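Local coordinates for protein bacterioferritin (Mycobacterium tuberculosis, PDB 3UOI) that stores iron, probably oxidising Fe(2+) with dioxygen and laying down ferric mineral inside a 24-subunit shell that carries heme b between paired subunits, at residues H132-Y135 with L136-L140; S50-E53 with M54-A57. One frame throughout, in Å; residues are numbered along the deposited sequence.

Contact 1 (H132-Y135 with L136-L140)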
# COMPACT_ATOMS: atom_id res chain seq x y z
N HIS A 132 11.20 40.78 -18.77
CA HIS A 132 12.53 40.49 -19.23
C HIS A 132 13.50 41.65 -19.12
O HIS A 132 14.60 41.47 -18.70
CB HIS A 132 12.48 40.09 -20.67
CG HIS A 132 13.65 39.29 -21.11
ND1 HIS A 132 13.75 38.77 -22.37
CD2 HIS A 132 14.78 38.94 -20.47
CE1 HIS A 132 14.89 38.13 -22.49
NE2 HIS A 132 15.53 38.21 -21.35
N ILE A 133 13.06 42.84 -19.50
CA ILE A 133 13.89 44.01 -19.46
C ILE A 133 14.28 44.28 -18.05
O ILE A 133 15.41 44.58 -17.81
CB ILE A 133 13.19 45.22 -20.06
CG1 ILE A 133 13.11 45.11 -21.58
CG2 ILE A 133 13.89 46.50 -19.64
CD1 ILE A 133 11.97 45.71 -22.13
N ASP A 134 13.32 44.14 -17.15
CA ASP A 134 13.52 44.38 -15.73
C ASP A 134 14.58 43.38 -15.24
O ASP A 134 15.51 43.76 -14.63
CB ASP A 134 12.20 44.34 -14.96
CG ASP A 134 12.34 44.50 -13.46
OD1 ASP A 134 13.28 45.03 -12.98
OD2 ASP A 134 11.44 44.11 -12.75
N TYR A 135 14.46 42.13 -15.63
CA TYR A 135 15.46 41.14 -15.31
C TYR A 135 16.83 41.45 -15.86
O TYR A 135 17.78 41.29 -15.20
CB TYR A 135 15.07 39.77 -15.82
CG TYR A 135 16.22 38.81 -15.93
CD1 TYR A 135 16.62 38.06 -14.85
CD2 TYR A 135 16.90 38.67 -17.09
CE1 TYR A 135 17.65 37.20 -14.95
CE2 TYR A 135 17.93 37.84 -17.20
CZ TYR A 135 18.32 37.10 -16.13
OH TYR A 135 19.37 36.27 -16.30
N LEU A 136 16.91 41.90 -17.09
CA LEU A 136 18.18 42.22 -17.74
C LEU A 136 18.97 43.46 -17.21
O LEU A 136 20.18 43.41 -17.09
CB LEU A 136 17.99 42.28 -19.24
CG LEU A 136 17.65 41.00 -19.99
CD1 LEU A 136 17.14 41.25 -21.36
CD2 LEU A 136 18.82 40.13 -20.08
N GLU A 137 18.25 44.55 -16.94
CA GLU A 137 18.74 45.75 -16.34
C GLU A 137 19.21 45.51 -14.91
O GLU A 137 20.23 45.95 -14.56
CB GLU A 137 17.70 46.88 -16.43
CG GLU A 137 17.25 47.18 -17.85
CD GLU A 137 16.31 48.33 -18.01
OE1 GLU A 137 15.55 48.62 -17.12
OE2 GLU A 137 16.31 48.90 -19.07
N THR A 138 18.48 44.72 -14.14
CA THR A 138 18.91 44.30 -12.83
C THR A 138 20.23 43.50 -12.90
O THR A 138 21.04 43.65 -12.07
CB THR A 138 17.87 43.48 -12.09
OG1 THR A 138 16.79 44.29 -11.71
CG2 THR A 138 18.46 42.84 -10.87
N GLN A 139 20.44 42.69 -13.92
CA GLN A 139 21.72 42.02 -14.05
C GLN A 139 22.86 43.03 -14.28
O GLN A 139 23.88 42.97 -13.70
CB GLN A 139 21.73 40.91 -15.12
CG GLN A 139 20.64 39.86 -15.04
CD GLN A 139 20.34 39.41 -13.65
OE1 GLN A 139 21.07 38.66 -13.08
NE2 GLN A 139 19.27 39.87 -13.10
N LEU A 140 22.64 43.99 -15.13
CA LEU A 140 23.67 44.98 -15.31
C LEU A 140 23.91 45.78 -14.02
O LEU A 140 25.02 46.07 -13.72
CB LEU A 140 23.45 45.82 -16.53
CG LEU A 140 23.49 44.98 -17.79
CD1 LEU A 140 22.61 45.55 -18.82
CD2 LEU A 140 24.83 44.97 -18.28
O HOH W 1 15.42 46.15 -13.50
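Tyr135 and Gln139, one turn apart on helix 116-146, meet as two flat groups laid over each other. The amide of Gln139 lies over one face of the phenol ring, the two planes 8° apart, and Gln139 CG sits 4.0 Å from the centroid of the Tyr135 ring. A bend at chi2 (-40°) folds the Gln139 chain back along the helix, which brings Gln139 NE2 to 2.9 Å from Tyr135 O. NE2 donates in the plane of that carbonyl and close to the plane of its own amide, while Gln139 N also donates to Tyr135 O, at 3.3 Å; this oxygen thus takes two N-H groups from a single residue. At the other end of the amide, Gln139 OE1 bonds to Tyr151, which fixes the rotation of the group.

Leu136 works in two directions. Leu136 CD1 lies over a face of the imidazole, 3.7 Å from the centroid of the His132 ring in a CH-pi contact, and Leu136 CD2 rests 3.8 Å from Tyr135 CE2. His132 can offer that face because its CG is anti to the backbone N (chi1 -158°).

On another side of the helix, Glu137 runs beside Ile133, Glu137 CD 3.4 Å from Ile133 CG2, and its carboxylate is held by Tyr97 and by the backbone N of Met3 of a neighbouring subunit. A water joins Asp134 to Thr138, donating to Asp134 OD1 and bonding to Thr138 OG1 at 2.9 Å.

Around it, Glu96 of helix 85-112, also a predicted iron ligand, lies against His132 and Ile133. The leucine methyl on one face and Tyr27, whose ring meets the imidazole steeply, probably limit how far His132 can tilt, consistent with its role as a predicted ligand of the second ferroxidase iron.

Contact 2 (S50-E53 with M54-A57); sequences SFDE and MRHA. With HEM (protoporphyrin IX containing Fe), chain B.
Ser50 to Ala57 form unbroken alpha-helix, in which Met54, Arg55, His56 and Ala57 each give their N-H to the carbonyl four residues earlier, Met54 N lying 2.8 Å from Ser50 O.

Phe51 and Met54 lie side by side, both reaching the heme. Met54 SD stands above the phenyl face at a distance, 5.1 Å from the centroid of the Phe51 ring, in a Met-aromatic contact, and Met54 CE comes 4.0 Å from Phe51 CD1. The methionine reaches out almost straight through chi2 (-174°) before Met54 SD binds the heme iron FE at 2.3 Å. Phe51 also touches the porphyrin directly, Phe51 CZ 3.7 Å from C2A of the heme.

Arg55 extends along the same flank. Arg55 NH1 comes 3.1 Å from O2D of a heme propionate, with that oxygen near the guanidinium plane, while Phe51 O lies over one guanidinium face. The carboxylate of Asp52 lies beside the Arg55 guanidinium as a likely salt bridge, but the two are modelled too close for its geometry to be trusted.

Turned to another side, His56 ND1 points at Glu53 OE2, 3.0 Å away and nearly straight at 173°, the oxygen lying at the edge of the imidazole; the position of OE2 is itself less certain. Asp52 O sits over a face of the same ring, and His56 NE2 is held by Asp128.

Met54 of a neighbouring subunit takes the other axial position, giving the bis-methionine heme shared across a dimer that is the hallmark of bacterioferritins. Glu53 and His56, on the inward side, are predicted ligands of the di-iron ferroxidase centre within the four-helix bundle.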
# COMPACT_ATOMS: atom_id res chain seq x y z
N SER A 50 14.59 31.95 -24.56
CA SER A 50 14.43 31.67 -25.96
C SER A 50 13.15 30.84 -26.23
O SER A 50 12.49 31.03 -27.20
CB SER A 50 15.68 31.07 -26.57
OG SER A 50 15.71 29.71 -26.44
N PHE A 51 12.88 29.93 -25.32
CA PHE A 51 11.72 29.07 -25.34
C PHE A 51 10.50 29.91 -25.21
O PHE A 51 9.54 29.66 -25.83
CB PHE A 51 11.81 27.97 -24.30
CG PHE A 51 12.72 26.84 -24.69
CD1 PHE A 51 13.90 27.07 -25.30
CD2 PHE A 51 12.39 25.58 -24.46
CE1 PHE A 51 14.72 26.07 -25.65
CE2 PHE A 51 13.24 24.57 -24.85
CZ PHE A 51 14.40 24.84 -25.43
N ASP A 52 10.58 30.93 -24.36
CA ASP A 52 9.46 31.84 -24.15
C ASP A 52 9.19 32.61 -25.44
O ASP A 52 8.03 32.83 -25.81
CB ASP A 52 9.76 32.81 -23.01
CG ASP A 52 9.69 32.15 -21.65
OD1 ASP A 52 9.09 31.05 -21.55
OD2 ASP A 52 10.22 32.72 -20.68
N GLU A 53 10.26 33.01 -26.12
CA GLU A 53 10.14 33.74 -27.38
C GLU A 53 9.58 32.81 -28.45
O GLU A 53 8.75 33.22 -29.26
CB GLU A 53 11.50 34.29 -27.81
CG GLU A 53 11.57 35.81 -27.83
CD GLU A 53 10.66 36.45 -26.80
OE1 GLU A 53 10.92 36.28 -25.59
OE2 GLU A 53 9.68 37.12 -27.20
N MET A 54 10.04 31.57 -28.45
CA MET A 54 9.57 30.57 -29.41
C MET A 54 8.07 30.38 -29.26
O MET A 54 7.34 30.28 -30.25
CB MET A 54 10.30 29.25 -29.20
CG MET A 54 11.65 29.17 -29.89
SD MET A 54 12.40 27.53 -29.77
CE MET A 54 14.05 27.95 -29.21
N ARG A 55 7.61 30.34 -28.01
CA ARG A 55 6.19 30.18 -27.72
C ARG A 55 5.42 31.39 -28.26
O ARG A 55 4.32 31.25 -28.80
CB ARG A 55 5.96 30.03 -26.22
CG ARG A 55 5.92 28.59 -25.74
CD ARG A 55 5.28 28.49 -24.36
NE ARG A 55 6.14 29.03 -23.32
CZ ARG A 55 7.29 28.48 -22.94
NH1 ARG A 55 7.73 27.37 -23.53
NH2 ARG A 55 8.01 29.04 -21.98
N HIS A 56 6.01 32.57 -28.11
CA HIS A 56 5.39 33.80 -28.60
C HIS A 56 5.25 33.73 -30.14
O HIS A 56 4.25 34.09 -30.67
CB HIS A 56 6.21 35.01 -28.23
CG HIS A 56 6.08 35.44 -26.82
ND1 HIS A 56 7.04 36.19 -26.20
CD2 HIS A 56 5.11 35.25 -25.92
CE1 HIS A 56 6.66 36.45 -24.98
NE2 HIS A 56 5.49 35.89 -24.78
N ALA A 57 6.27 33.21 -30.81
CA ALA A 57 6.26 33.06 -32.25
C ALA A 57 5.13 32.11 -32.67
O ALA A 57 4.35 32.44 -33.53
CB ALA A 57 7.54 32.58 -32.71
CHA HEM B . 11.35 23.60 -28.27
CHB HEM B . 15.64 24.66 -30.17
CHC HEM B . 13.44 27.49 -33.39
CHD HEM B . 9.09 26.28 -31.66
C1A HEM B . 12.69 23.49 -28.58
C2A HEM B . 13.64 22.49 -28.14
C3A HEM B . 14.83 22.83 -28.68
C4A HEM B . 14.67 24.00 -29.45
CMA HEM B . 16.18 22.10 -28.55
CAA HEM B . 13.24 21.30 -27.22
CBA HEM B . 12.21 20.45 -27.98
CGA HEM B . 12.43 18.95 -27.94
O1A HEM B . 11.95 18.18 -28.85
O2A HEM B . 13.07 18.48 -26.96
C1B HEM B . 15.43 25.57 -31.18
C2B HEM B . 16.46 26.32 -31.90
C3B HEM B . 15.86 27.09 -32.80
C4B HEM B . 14.42 26.87 -32.67
CMB HEM B . 18.00 26.23 -31.71
CAB HEM B . 16.66 28.02 -33.76
CBB HEM B . 16.05 29.00 -34.42
C1C HEM B . 12.06 27.44 -33.25
C2C HEM B . 11.08 28.25 -33.97
C3C HEM B . 9.87 27.87 -33.49
C4C HEM B . 10.05 26.90 -32.42
CMC HEM B . 11.40 29.29 -35.08
CAC HEM B . 8.50 28.38 -33.93
CBC HEM B . 7.53 28.20 -33.04
C1D HEM B . 9.31 25.52 -30.54
C2D HEM B . 8.29 25.12 -29.62
C3D HEM B . 9.03 24.30 -28.58
C4D HEM B . 10.38 24.28 -28.99
CMD HEM B . 6.75 25.41 -29.70
CAD HEM B . 8.48 23.58 -27.37
CBD HEM B . 8.29 24.65 -26.31
CGD HEM B . 7.90 23.92 -25.05
O1D HEM B . 8.43 22.78 -24.82
O2D HEM B . 7.07 24.46 -24.31
NA HEM B . 13.37 24.38 -29.34
NB HEM B . 14.19 25.94 -31.65
NC HEM B . 11.37 26.66 -32.34
ND HEM B . 10.56 25.08 -30.14
FE HEM B . 12.29 25.54 -30.84

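In the fold
Both contacts are buried and each runs along a single helix of the ferritin-like bundle, 116-146 for contact 1 and 40-66 for contact 2; their centres lie about 18 Å apart, and their nearest atoms, about 5 Å apart, do not touch. Both contribute to the predicted ferroxidase centre, His132 from one and Glu53 with His56 from the other. Their remaining faces differ. Contact 1 meets two neighbouring subunits of the shell through side-chain packing, a carboxylate hydrogen bond and a weak hydroxyl one. Contact 2 instead turns sulfur, phenyl and guanidinium groups to a heme at the dimer interface, where a methionine sulfur coordinates the iron.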